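Oxysterol-binding protein homolog 3 (Saccharomyces cerevisiae, PDB 4INQ) carries lipids, including sterols and phosphoinositides, in a hydrophobic pocket and transfers them between membranes through the cytosol without vesicles. Local coordinates at residues P68-Q73 and F120-A125; P83-A88 and T96-F101; E142-R147 and K362-V367; G183-K188 and W198-T203. All coordinates share one frame; numbering follows the deposited sequence.

In the fold
Along the chain the order is contact 1, with contact 2 nested inside the loop it closes, then contact 3, with contact 4 nested inside its loop. All four belong to the OSBP-related domain, whose antiparallel strands curl around the lipid pocket. Contacts 1 and 3, centres about 14 Å apart, both reach the bound phosphatidylinositol 4-phosphate, at its phosphodiester and headgroup respectively, and Lys143 links them through Pro122 O and the Ala125 backbone. Contacts 2 and 4, centres also about 14 Å apart, touch through Leu85 and Val98 on Leu187 and through Val98 and Phe101 on Trp198, seating helices 83-88 and 95-104 on the strands. Contacts 1 and 2, centres about 27 Å apart, lie on opposite sides of the chain's centre.

Contact 1 (P68-Q73 and F120-A125); sequences PISILQ and FNPLLA. With PIF ((2R)-3-{[(S)-hydroxy{[(1R,2R,3R,4R,5S,6R)-2,3,5,6-tetrahydroxy-4-(phosphonooxy)cyclohexyl]oxy}phosphoryl]oxy}propane-1,2-diyl dioctanoate), chain B.
At the phosphoinositide end of the lipid pocket, the start of helix 71-76 docks on the 120-125 loop through a single parallel beta bridge between Ser70 and Phe120. Phe120 N donates to Ile69 O at 2.7 Å in a nearly straight bond (160°). On the other side of Ser70, Ile71 N returns a weak, bent bond to Phe120 O, which Ser70 CA also approaches to 3.3 Å in a CA-H...O contact. Ile69 O lies near the plane of the Phe120 ring, at its edge. Ser70 and Gln73 form a capping box: Ser70 N gives a bond to Gln73 OE1 (2.8 Å), in the carbonyl plane on a lone pair, while Ser70 OG takes a weak one from Gln73 N. Ser70 OG also pairs with Ser321 OG. The Pro122 ring packs on the first helical turn. Its CD meets Ile71 CB at 3.7 Å, the two side chains crossing at about a right angle, and its CG meets Leu72 CG at 3.9 Å; Phe151 of strand 150-157 touches all three residues. Ile71 CG1 sits beside the backbone N (chi1 -70°), which puts CG1 against Pro122 CD and CD1 3.6 Å from Asn121 OD1. The other branch of that amide, Asn121 ND2, makes a weak bond of 3.3 Å to the phosphodiester ester oxygen O13 of the bound lipid. The Asn121 side chain lies near those of Lys118 and Glu346, which also hydrogen-bond the lipid.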
# COMPACT_ATOMS: atom_id res chain seq x y z
N PRO A 68 -6.85 -11.99 -0.63
CA PRO A 68 -5.71 -12.63 -1.30
C PRO A 68 -4.45 -11.85 -1.72
O PRO A 68 -3.99 -12.01 -2.84
CB PRO A 68 -6.36 -13.36 -2.48
CG PRO A 68 -7.49 -12.46 -2.83
CD PRO A 68 -8.06 -12.09 -1.47
N ILE A 69 -3.90 -11.04 -0.82
CA ILE A 69 -2.64 -10.31 -1.07
C ILE A 69 -2.01 -9.98 0.28
O ILE A 69 -2.71 -9.93 1.30
CB ILE A 69 -2.82 -8.97 -1.83
CG1 ILE A 69 -3.56 -7.95 -0.95
CG2 ILE A 69 -3.53 -9.19 -3.16
CD1 ILE A 69 -3.46 -6.50 -1.47
N SER A 70 -0.70 -9.75 0.30
CA SER A 70 -0.01 -9.41 1.53
C SER A 70 -0.02 -7.90 1.72
O SER A 70 -0.45 -7.16 0.83
CB SER A 70 1.45 -9.89 1.48
OG SER A 70 2.23 -9.03 0.66
N ILE A 71 0.45 -7.43 2.88
CA ILE A 71 0.51 -5.99 3.16
C ILE A 71 1.49 -5.30 2.22
O ILE A 71 1.29 -4.15 1.84
CB ILE A 71 0.97 -5.72 4.61
CG1 ILE A 71 -0.12 -6.14 5.60
CG2 ILE A 71 1.28 -4.25 4.79
CD1 ILE A 71 0.36 -6.14 7.03
N LEU A 72 2.56 -6.00 1.85
CA LEU A 72 3.55 -5.46 0.94
C LEU A 72 2.88 -5.08 -0.38
O LEU A 72 3.20 -4.05 -0.98
CB LEU A 72 4.65 -6.49 0.68
CG LEU A 72 5.59 -6.74 1.86
CD1 LEU A 72 6.44 -7.96 1.57
CD2 LEU A 72 6.48 -5.50 2.10
N GLN A 73 1.96 -5.94 -0.82
CA GLN A 73 1.23 -5.74 -2.07
C GLN A 73 0.19 -4.62 -1.93
O GLN A 73 -0.02 -3.83 -2.86
CB GLN A 73 0.55 -7.06 -2.47
CG GLN A 73 1.55 -8.13 -2.94
CD GLN A 73 0.92 -9.51 -3.15
OE1 GLN A 73 0.39 -10.12 -2.22
NE2 GLN A 73 0.98 -10.01 -4.38
N PHE A 120 -2.68 -10.35 4.01
CA PHE A 120 -1.99 -11.32 4.83
C PHE A 120 -0.81 -10.57 5.44
O PHE A 120 -0.28 -9.64 4.82
CB PHE A 120 -1.43 -12.49 4.00
CG PHE A 120 -2.45 -13.53 3.65
CD1 PHE A 120 -3.50 -13.24 2.78
CD2 PHE A 120 -2.35 -14.81 4.18
CE1 PHE A 120 -4.43 -14.23 2.42
CE2 PHE A 120 -3.28 -15.80 3.83
CZ PHE A 120 -4.32 -15.50 2.95
N ASN A 121 -0.42 -10.95 6.64
CA ASN A 121 0.72 -10.31 7.27
C ASN A 121 1.95 -10.98 6.67
O ASN A 121 2.05 -12.20 6.67
CB ASN A 121 0.69 -10.54 8.79
CG ASN A 121 0.74 -9.24 9.57
OD1 ASN A 121 1.68 -8.44 9.42
ND2 ASN A 121 -0.26 -9.01 10.41
N PRO A 122 2.87 -10.19 6.11
CA PRO A 122 4.08 -10.76 5.51
C PRO A 122 4.99 -11.33 6.57
O PRO A 122 4.98 -10.87 7.71
CB PRO A 122 4.73 -9.57 4.81
CG PRO A 122 3.57 -8.67 4.51
CD PRO A 122 2.75 -8.76 5.77
N LEU A 123 5.79 -12.33 6.20
CA LEU A 123 6.74 -12.92 7.12
C LEU A 123 7.97 -12.03 7.10
O LEU A 123 8.15 -11.24 6.18
CB LEU A 123 7.13 -14.32 6.64
CG LEU A 123 5.97 -15.29 6.45
CD1 LEU A 123 6.52 -16.66 6.08
CD2 LEU A 123 5.12 -15.36 7.74
N LEU A 124 8.82 -12.14 8.12
CA LEU A 124 10.03 -11.34 8.15
C LEU A 124 10.89 -11.74 6.96
O LEU A 124 11.11 -12.93 6.73
CB LEU A 124 10.79 -11.60 9.45
CG LEU A 124 12.08 -10.80 9.59
CD1 LEU A 124 11.79 -9.31 9.45
CD2 LEU A 124 12.70 -11.11 10.94
N ALA A 125 11.38 -10.76 6.22
CA ALA A 125 12.22 -10.99 5.05
C ALA A 125 11.42 -11.41 3.81
O ALA A 125 11.98 -11.75 2.77
CB ALA A 125 13.29 -12.03 5.35
C1 PIF B . -0.06 -13.07 12.46
O1 PIF B . -0.86 -12.22 11.64
P1 PIF B . -2.46 -11.99 11.81
C2 PIF B . -0.09 -12.60 13.96
O2 PIF B . 0.42 -11.25 14.05
C3 PIF B . 0.81 -13.57 14.80
O3 PIF B . 0.82 -13.18 16.18
C4 PIF B . 2.26 -13.58 14.27
O4 PIF B . 3.06 -14.50 15.01
P4 PIF B . 3.90 -14.18 16.33
C5 PIF B . 2.28 -14.00 12.80
O5 PIF B . 3.62 -13.99 12.33
C6 PIF B . 1.41 -13.06 11.94
O6 PIF B . 1.48 -13.48 10.59
C7 PIF B . -3.40 -9.92 13.34
C8 PIF B . -3.34 -8.35 13.38
C9 PIF B . -3.57 -7.69 12.01
C10 PIF B . -2.87 -5.60 11.10
C11 PIF B . -3.75 -4.89 10.05
O11 PIF B . -3.15 -13.00 12.64
C12 PIF B . -2.91 -4.20 8.96
O12 PIF B . -3.04 -11.95 10.31
C13 PIF B . -3.79 -3.40 8.00
O13 PIF B . -2.64 -10.44 12.25
C14 PIF B . -2.95 -2.57 7.02
O14 PIF B . -4.31 -7.91 14.42
C15 PIF B . -3.75 -1.42 6.41
O15 PIF B . -3.48 -6.26 12.16
C16 PIF B . -2.87 -0.19 6.10
O16 PIF B . -1.63 -5.58 11.00
C17 PIF B . -3.44 1.10 6.73
O17 PIF B . -3.02 -6.37 15.50
C18 PIF B . -4.14 -6.75 15.16
C19 PIF B . -5.34 -5.90 15.57
C20 PIF B . -5.55 -4.74 14.60
C21 PIF B . -6.88 -4.87 13.84
C22 PIF B . -6.98 -4.01 12.74
C23 PIF B . -7.42 -4.39 11.46
C24 PIF B . -7.47 -3.55 10.33
C25 PIF B . -8.13 -4.21 9.29
O41 PIF B . 5.32 -14.87 16.20
O42 PIF B . 3.11 -14.64 17.52
O43 PIF B . 4.20 -12.57 16.34

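Contact 2 (P83-A88 and T96-F101); sequences PLLTKA and TFVSAF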
# COMPACT_ATOMS: atom_id res chain seq x y z
N PRO A 83 1.63 7.27 -13.01
CA PRO A 83 1.78 8.24 -14.11
C PRO A 83 1.59 9.68 -13.65
O PRO A 83 2.05 10.61 -14.32
CB PRO A 83 0.71 7.80 -15.10
CG PRO A 83 0.71 6.31 -14.93
CD PRO A 83 0.74 6.16 -13.42
N LEU A 84 0.91 9.88 -12.52
CA LEU A 84 0.70 11.23 -12.01
C LEU A 84 2.02 11.89 -11.65
O LEU A 84 2.20 13.09 -11.85
CB LEU A 84 -0.18 11.20 -10.76
CG LEU A 84 -1.67 10.97 -10.97
CD1 LEU A 84 -2.37 10.85 -9.63
CD2 LEU A 84 -2.25 12.11 -11.78
N LEU A 85 2.95 11.10 -11.11
CA LEU A 85 4.26 11.59 -10.72
C LEU A 85 5.08 11.91 -11.96
O LEU A 85 5.85 12.87 -11.99
CB LEU A 85 4.99 10.54 -9.87
CG LEU A 85 4.29 10.13 -8.57
CD1 LEU A 85 5.04 9.00 -7.89
CD2 LEU A 85 4.20 11.33 -7.65
N THR A 86 4.91 11.09 -13.00
CA THR A 86 5.62 11.29 -14.25
C THR A 86 5.16 12.59 -14.90
O THR A 86 5.95 13.35 -15.45
CB THR A 86 5.37 10.12 -15.21
OG1 THR A 86 5.73 8.90 -14.56
CG2 THR A 86 6.20 10.28 -16.47
N LYS A 87 3.86 12.84 -14.81
CA LYS A 87 3.28 14.04 -15.38
C LYS A 87 3.74 15.25 -14.57
O LYS A 87 3.96 16.34 -15.10
CB LYS A 87 1.75 13.95 -15.36
CG LYS A 87 1.04 15.08 -16.08
CD LYS A 87 -0.49 14.95 -15.98
CE LYS A 87 -1.04 13.78 -16.81
NZ LYS A 87 -0.61 12.44 -16.32
N ALA A 88 3.88 15.05 -13.26
CA ALA A 88 4.31 16.11 -12.37
C ALA A 88 5.69 16.63 -12.75
O ALA A 88 5.94 17.83 -12.70
CB ALA A 88 4.32 15.60 -10.93
N THR A 96 1.05 20.04 -7.36
CA THR A 96 -0.38 19.79 -7.50
C THR A 96 -0.64 18.36 -7.95
O THR A 96 -1.66 17.77 -7.60
CB THR A 96 -1.05 20.75 -8.52
OG1 THR A 96 -1.10 20.11 -9.80
CG2 THR A 96 -0.28 22.04 -8.62
N PHE A 97 0.28 17.80 -8.73
CA PHE A 97 0.14 16.44 -9.21
C PHE A 97 0.63 15.42 -8.19
O PHE A 97 0.11 14.31 -8.10
CB PHE A 97 0.86 16.28 -10.55
CG PHE A 97 0.20 17.04 -11.66
CD1 PHE A 97 0.34 18.42 -11.75
CD2 PHE A 97 -0.64 16.39 -12.56
CE1 PHE A 97 -0.36 19.15 -12.72
CE2 PHE A 97 -1.34 17.11 -13.53
CZ PHE A 97 -1.20 18.49 -13.61
N VAL A 98 1.63 15.82 -7.41
CA VAL A 98 2.17 14.97 -6.36
C VAL A 98 1.04 14.82 -5.34
O VAL A 98 0.85 13.75 -4.76
CB VAL A 98 3.40 15.63 -5.68
CG1 VAL A 98 3.77 14.87 -4.42
CG2 VAL A 98 4.57 15.65 -6.64
N SER A 99 0.30 15.90 -5.16
CA SER A 99 -0.82 15.95 -4.23
C SER A 99 -1.98 15.07 -4.70
O SER A 99 -2.73 14.53 -3.89
CB SER A 99 -1.31 17.39 -4.05
OG SER A 99 -0.33 18.19 -3.40
N ALA A 100 -2.14 14.95 -6.01
CA ALA A 100 -3.19 14.09 -6.56
C ALA A 100 -2.79 12.65 -6.26
O ALA A 100 -3.59 11.86 -5.78
CB ALA A 100 -3.30 14.30 -8.07
N PHE A 101 -1.52 12.34 -6.55
CA PHE A 101 -0.96 11.01 -6.32
C PHE A 101 -1.03 10.63 -4.85
O PHE A 101 -1.43 9.52 -4.49
CB PHE A 101 0.50 10.99 -6.78
CG PHE A 101 1.20 9.68 -6.53
CD1 PHE A 101 0.99 8.60 -7.38
CD2 PHE A 101 2.05 9.53 -5.45
CE1 PHE A 101 1.62 7.38 -7.15
CE2 PHE A 101 2.69 8.31 -5.21
CZ PHE A 101 2.48 7.23 -6.07
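Leu85 overlaps one face of the Phe101 ring, its CD1 3.6 Å from the ring centroid and only 13° off the normal, a CH-pi contact. The second branch, Leu85 CD2, reaches Phe101 CD2 at 3.6 Å, so both methyls of the leucine are spread over the same aromatic face. Phe101 CG stands anti to the backbone N (chi1 177°), which presents the ring face to Leu85; the ring of Phe79 meets that of Phe101 as well. Leu84 packs across the interface, CD1 lying 3.5 Å from Phe101 N and also packing on Ala100 CB. The two short helical segments are antiparallel, at 174° with axes 8.3 Å apart, and form the helical hairpin 83-88/95-104 that packs on strands of the OSBP-related domain: Leu85 and Val98 on Leu187, Phe97 and Ala100 on Ile282. At the far end of the pair, Ala88 CB meets Phe97 CB at 3.5 Å, where the small alanine lets the backbones come close. Lys87 crosses the Phe97 ring obliquely with the aliphatic part of its chain, Lys87 CD lying 3.4 Å from Phe97 CE2.

Contact 3 (E142-R147 and K362-V367); sequences EKVSHR and KYFEKV. With PIF ((2R)-3-{[(S)-hydroxy{[(1R,2R,3R,4R,5S,6R)-2,3,5,6-tetrahydroxy-4-(phosphonooxy)cyclohexyl]oxy}phosphoryl]oxy}propane-1,2-diyl dioctanoate), chain B.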
# COMPACT_ATOMS: atom_id res chain seq x y z
N GLU A 142 10.23 -5.13 1.05
CA GLU A 142 10.62 -6.22 1.95
C GLU A 142 10.22 -5.91 3.38
O GLU A 142 10.23 -4.75 3.79
CB GLU A 142 12.15 -6.43 1.85
CG GLU A 142 12.77 -7.43 2.84
CD GLU A 142 14.25 -7.72 2.54
OE1 GLU A 142 14.98 -6.79 2.13
OE2 GLU A 142 14.69 -8.88 2.72
N LYS A 143 9.84 -6.94 4.13
CA LYS A 143 9.49 -6.74 5.54
C LYS A 143 10.84 -6.74 6.28
O LYS A 143 11.50 -7.76 6.37
CB LYS A 143 8.62 -7.89 6.07
CG LYS A 143 8.19 -7.67 7.52
CD LYS A 143 7.13 -8.67 7.97
CE LYS A 143 6.57 -8.28 9.34
NZ LYS A 143 5.63 -9.29 9.89
N VAL A 144 11.23 -5.58 6.80
CA VAL A 144 12.51 -5.45 7.48
C VAL A 144 12.44 -5.64 8.99
O VAL A 144 13.46 -5.65 9.66
CB VAL A 144 13.17 -4.09 7.14
CG1 VAL A 144 13.50 -4.04 5.66
CG2 VAL A 144 12.23 -2.94 7.51
N SER A 145 11.23 -5.80 9.51
CA SER A 145 11.06 -6.03 10.94
C SER A 145 9.71 -6.66 11.21
O SER A 145 8.73 -6.38 10.52
CB SER A 145 11.18 -4.71 11.71
OG SER A 145 10.84 -4.90 13.07
N HIS A 146 9.66 -7.53 12.21
CA HIS A 146 8.42 -8.20 12.56
C HIS A 146 7.73 -7.51 13.74
O HIS A 146 6.51 -7.34 13.74
CB HIS A 146 8.70 -9.66 12.93
CG HIS A 146 7.46 -10.47 13.16
ND1 HIS A 146 7.25 -11.18 14.32
CD2 HIS A 146 6.38 -10.69 12.38
CE1 HIS A 146 6.09 -11.82 14.24
NE2 HIS A 146 5.55 -11.54 13.07
N ARG A 147 8.52 -7.12 14.74
CA ARG A 147 7.98 -6.46 15.92
C ARG A 147 8.84 -5.27 16.33
O ARG A 147 9.95 -5.44 16.82
CB ARG A 147 7.89 -7.47 17.07
CG ARG A 147 7.08 -8.70 16.74
CD ARG A 147 5.61 -8.50 17.05
NE ARG A 147 5.32 -8.83 18.44
CZ ARG A 147 5.30 -10.07 18.92
NH1 ARG A 147 5.55 -11.10 18.12
NH2 ARG A 147 5.05 -10.29 20.20
N LYS A 362 17.45 -8.58 3.32
CA LYS A 362 18.58 -8.55 2.40
C LYS A 362 18.74 -7.32 1.50
O LYS A 362 19.87 -6.97 1.16
CB LYS A 362 18.53 -9.79 1.51
CG LYS A 362 18.41 -11.13 2.23
CD LYS A 362 19.70 -11.53 2.93
CE LYS A 362 19.67 -13.00 3.35
NZ LYS A 362 18.50 -13.36 4.21
N TYR A 363 17.65 -6.67 1.12
CA TYR A 363 17.75 -5.55 0.18
C TYR A 363 17.62 -4.12 0.71
O TYR A 363 17.66 -3.17 -0.07
CB TYR A 363 16.75 -5.78 -0.95
CG TYR A 363 16.74 -7.23 -1.36
CD1 TYR A 363 17.90 -7.86 -1.81
CD2 TYR A 363 15.59 -8.01 -1.19
CE1 TYR A 363 17.93 -9.22 -2.08
CE2 TYR A 363 15.61 -9.38 -1.45
CZ TYR A 363 16.77 -9.97 -1.89
OH TYR A 363 16.79 -11.32 -2.14
N PHE A 364 17.46 -3.99 2.02
CA PHE A 364 17.34 -2.69 2.66
C PHE A 364 18.18 -2.74 3.93
O PHE A 364 18.32 -3.79 4.54
CB PHE A 364 15.89 -2.39 3.03
CG PHE A 364 14.98 -2.20 1.83
CD1 PHE A 364 14.77 -0.94 1.30
CD2 PHE A 364 14.32 -3.29 1.26
CE1 PHE A 364 13.91 -0.76 0.21
CE2 PHE A 364 13.47 -3.12 0.18
CZ PHE A 364 13.26 -1.85 -0.36
N GLU A 365 18.75 -1.60 4.32
CA GLU A 365 19.57 -1.54 5.52
C GLU A 365 19.13 -0.32 6.32
O GLU A 365 18.82 0.72 5.75
CB GLU A 365 21.05 -1.42 5.17
CG GLU A 365 21.42 -0.14 4.44
CD GLU A 365 22.92 -0.01 4.20
OE1 GLU A 365 23.68 -0.04 5.19
OE2 GLU A 365 23.32 0.12 3.03
N LYS A 366 19.11 -0.46 7.63
CA LYS A 366 18.70 0.63 8.49
C LYS A 366 19.70 1.78 8.42
O LYS A 366 20.91 1.58 8.58
CB LYS A 366 18.55 0.13 9.93
CG LYS A 366 17.48 0.84 10.72
CD LYS A 366 17.26 0.18 12.07
CE LYS A 366 16.23 0.95 12.88
NZ LYS A 366 16.04 0.38 14.23
N VAL A 367 19.19 2.98 8.16
CA VAL A 367 20.01 4.19 8.06
C VAL A 367 19.83 5.02 9.34
O VAL A 367 20.62 5.92 9.64
CB VAL A 367 19.61 5.03 6.83
CG1 VAL A 367 20.27 6.40 6.88
CG2 VAL A 367 20.04 4.31 5.57
C1 PIF B . -0.06 -13.07 12.46
O1 PIF B . -0.86 -12.22 11.64
P1 PIF B . -2.46 -11.99 11.81
C2 PIF B . -0.09 -12.60 13.96
O2 PIF B . 0.42 -11.25 14.05
C3 PIF B . 0.81 -13.57 14.80
O3 PIF B . 0.82 -13.18 16.18
C4 PIF B . 2.26 -13.58 14.27
O4 PIF B . 3.06 -14.50 15.01
P4 PIF B . 3.90 -14.18 16.33
C5 PIF B . 2.28 -14.00 12.80
O5 PIF B . 3.62 -13.99 12.33
C6 PIF B . 1.41 -13.06 11.94
O6 PIF B . 1.48 -13.48 10.59
C7 PIF B . -3.40 -9.92 13.34
C8 PIF B . -3.34 -8.35 13.38
C9 PIF B . -3.57 -7.69 12.01
C10 PIF B . -2.87 -5.60 11.10
C11 PIF B . -3.75 -4.89 10.05
O11 PIF B . -3.15 -13.00 12.64
C12 PIF B . -2.91 -4.20 8.96
O12 PIF B . -3.04 -11.95 10.31
C13 PIF B . -3.79 -3.40 8.00
O13 PIF B . -2.64 -10.44 12.25
C14 PIF B . -2.95 -2.57 7.02
O14 PIF B . -4.31 -7.91 14.42
C15 PIF B . -3.75 -1.42 6.41
O15 PIF B . -3.48 -6.26 12.16
C16 PIF B . -2.87 -0.19 6.10
O16 PIF B . -1.63 -5.58 11.00
C17 PIF B . -3.44 1.10 6.73
O17 PIF B . -3.02 -6.37 15.50
C18 PIF B . -4.14 -6.75 15.16
C19 PIF B . -5.34 -5.90 15.57
C20 PIF B . -5.55 -4.74 14.60
C21 PIF B . -6.88 -4.87 13.84
C22 PIF B . -6.98 -4.01 12.74
C23 PIF B . -7.42 -4.39 11.46
C24 PIF B . -7.47 -3.55 10.33
C25 PIF B . -8.13 -4.21 9.29
O41 PIF B . 5.32 -14.87 16.20
O42 PIF B . 3.11 -14.64 17.52
O43 PIF B . 4.20 -12.57 16.34
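The carboxylate of Glu142 grips two successive backbone N-H groups of the 362-367 segment. Lys362 N donates to Glu142 OE2 at 2.8 Å (166°), on the syn side but 27° out of the carboxylate plane, and Tyr363 N donates to Glu142 OE1 at 2.9 Å, using that oxygen's syn lone pair. With chi1 at 174° the glutamate side chain leaves opposite the backbone N and stays extended, taking the carboxylate to the 362-363 loop. Both carboxylate oxygens of this buried residue are thus satisfied by main-chain donors, which would be expected to stabilise its negative charge. Lys362 NZ turns away and bonds Glu360 O. OE1 of Glu142 also lies in the plane of the Phe364 ring, at its edge, 3.7 Å from Phe364 CD2, and Glu142 CB touches the CD2-CE2 side of that ring. Val144 CG1 meets Phe364 CB at 3.9 Å, with the side chains at about a right angle, and Trp372 touches both. The contact therefore ties strand 137-145 of the pocket's antiparallel strands to the small two-stranded sheet 364-368/371-374. Val144 and Ser145, both opposite Val150, make a classic beta bulge, and just past it the chain reaches the lipid headgroup. His146 NE2 and the inositol hydroxyl O5 share a hydrogen bond of 3.2 Å, and Arg147 NH1 comes within 2.7 Å of O43 on the 4-phosphate. Lys143 NZ gives its bond to Pro122 O, and Ser58, Lys118, Glu346 and Arg350 complete the grip on the lipid.

Contact 4 (G183-K188 and W198-T203); sequences GILRLK and WTQPTT
Leu185 and Trp198 form an antiparallel hydrogen-bonded pair in which the two bonds are unequal: Leu185 N donates to Trp198 O at 2.8 Å, almost straight (172°), whereas the return bond from Trp198 N to Leu185 O is weak at 3.4 Å. The CA atoms come closest at Ile184 and Thr199; beside them a water bridges the two backbones, donating to Gly183 O (2.7 Å) and accepting from Gln200 N (3.1 Å). Gly183 O also takes a weak bond from Thr199 OG1. The main side-chain contact is Leu185 over the indole of Trp198. Its CB lies over the face of the six-membered ring, 18° off the normal in a CH-pi contact, and Leu185 CD2 reaches Trp198 CZ2 at 3.8 Å. The other methyl, Leu185 CD1, reaches the five-membered ring and lies 3.8 Å from Trp198 NE1. Trp198 CG sits between the backbone N and the carbonyl carbon (chi1 74°), a torsion that folds the indole back over its neighbour strand. Two residues on, Leu187 CB meets Trp198 CZ3 at 4.0 Å. Leu185 CD1 additionally packs on Gln200 CG, whose amide end bonds Thr78 through OE1. The hairpin of strands 177-189 and 195-198 is flanked by strand 160-172, through Tyr164 against Leu185, and by strand 214-225, through Val223 against Trp198, while helix 95-104 packs Val98, Phe101 and Ala102 on the indole.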
# COMPACT_ATOMS: atom_id res chain seq x y z
N GLY A 183 5.10 6.75 8.89
CA GLY A 183 6.26 6.84 8.03
C GLY A 183 6.11 7.92 6.97
O GLY A 183 5.00 8.29 6.61
N ILE A 184 7.24 8.40 6.47
CA ILE A 184 7.25 9.44 5.47
C ILE A 184 7.53 8.87 4.08
O ILE A 184 8.44 8.07 3.91
CB ILE A 184 8.37 10.50 5.76
CG1 ILE A 184 8.02 11.33 7.01
CG2 ILE A 184 8.53 11.43 4.57
CD1 ILE A 184 8.13 10.57 8.31
N LEU A 185 6.72 9.27 3.10
CA LEU A 185 6.98 8.82 1.74
C LEU A 185 7.92 9.90 1.23
O LEU A 185 7.64 11.09 1.34
CB LEU A 185 5.71 8.79 0.89
CG LEU A 185 4.77 7.61 1.15
CD1 LEU A 185 3.79 7.99 2.26
CD2 LEU A 185 4.00 7.26 -0.11
N ARG A 186 9.06 9.48 0.68
CA ARG A 186 10.02 10.45 0.18
C ARG A 186 10.15 10.37 -1.32
O ARG A 186 10.82 9.49 -1.86
CB ARG A 186 11.37 10.23 0.85
CG ARG A 186 11.31 10.33 2.38
CD ARG A 186 12.70 10.38 3.02
NE ARG A 186 12.61 10.34 4.48
CZ ARG A 186 12.04 11.27 5.22
NH1 ARG A 186 11.52 12.35 4.65
NH2 ARG A 186 11.98 11.13 6.54
N LEU A 187 9.49 11.30 -2.01
CA LEU A 187 9.55 11.34 -3.46
C LEU A 187 10.69 12.23 -3.93
O LEU A 187 10.97 13.26 -3.33
CB LEU A 187 8.23 11.86 -4.04
CG LEU A 187 8.24 12.12 -5.55
CD1 LEU A 187 8.50 10.82 -6.30
CD2 LEU A 187 6.92 12.74 -6.00
N LYS A 188 11.35 11.81 -5.01
CA LYS A 188 12.46 12.55 -5.57
C LYS A 188 12.38 12.58 -7.09
O LYS A 188 12.29 11.53 -7.74
CB LYS A 188 13.78 11.92 -5.14
CG LYS A 188 14.99 12.45 -5.91
CD LYS A 188 16.24 11.61 -5.63
CE LYS A 188 17.42 12.07 -6.47
NZ LYS A 188 18.59 11.16 -6.38
N TRP A 198 5.58 13.45 2.60
CA TRP A 198 4.25 13.48 3.17
C TRP A 198 4.00 12.15 3.84
O TRP A 198 4.65 11.16 3.55
CB TRP A 198 3.19 13.73 2.10
CG TRP A 198 2.89 12.56 1.18
CD1 TRP A 198 1.98 11.56 1.39
CD2 TRP A 198 3.49 12.29 -0.09
NE1 TRP A 198 1.97 10.69 0.32
CE2 TRP A 198 2.89 11.12 -0.60
CE3 TRP A 198 4.48 12.94 -0.86
CZ2 TRP A 198 3.25 10.57 -1.83
CZ3 TRP A 198 4.83 12.39 -2.08
CH2 TRP A 198 4.21 11.22 -2.56
N THR A 199 3.05 12.15 4.77
CA THR A 199 2.68 10.93 5.46
C THR A 199 1.28 10.65 4.95
O THR A 199 0.49 11.57 4.74
CB THR A 199 2.63 11.14 6.98
OG1 THR A 199 3.95 11.45 7.45
CG2 THR A 199 2.14 9.89 7.69
N GLN A 200 0.96 9.38 4.72
CA GLN A 200 -0.37 9.06 4.25
C GLN A 200 -1.35 9.47 5.33
O GLN A 200 -1.06 9.36 6.52
CB GLN A 200 -0.49 7.58 3.91
CG GLN A 200 0.07 7.29 2.53
CD GLN A 200 -0.17 5.87 2.06
OE1 GLN A 200 0.10 5.53 0.91
NE2 GLN A 200 -0.66 5.03 2.96
N PRO A 201 -2.53 9.98 4.92
CA PRO A 201 -3.56 10.42 5.86
C PRO A 201 -4.23 9.32 6.66
O PRO A 201 -4.32 8.17 6.23
CB PRO A 201 -4.54 11.17 4.97
CG PRO A 201 -4.38 10.50 3.65
CD PRO A 201 -2.90 10.34 3.54
N THR A 202 -4.71 9.70 7.84
CA THR A 202 -5.40 8.79 8.73
C THR A 202 -6.74 8.42 8.10
O THR A 202 -7.37 9.25 7.44
CB THR A 202 -5.67 9.45 10.09
OG1 THR A 202 -4.44 9.97 10.61
CG2 THR A 202 -6.27 8.45 11.07
N THR A 203 -7.17 7.18 8.30
CA THR A 203 -8.45 6.71 7.80
C THR A 203 -9.16 6.11 8.99
O THR A 203 -8.52 5.62 9.92
CB THR A 203 -8.31 5.62 6.71
OG1 THR A 203 -7.37 4.63 7.13
CG2 THR A 203 -7.84 6.24 5.40
O HOH W 1 2.72 7.09 5.97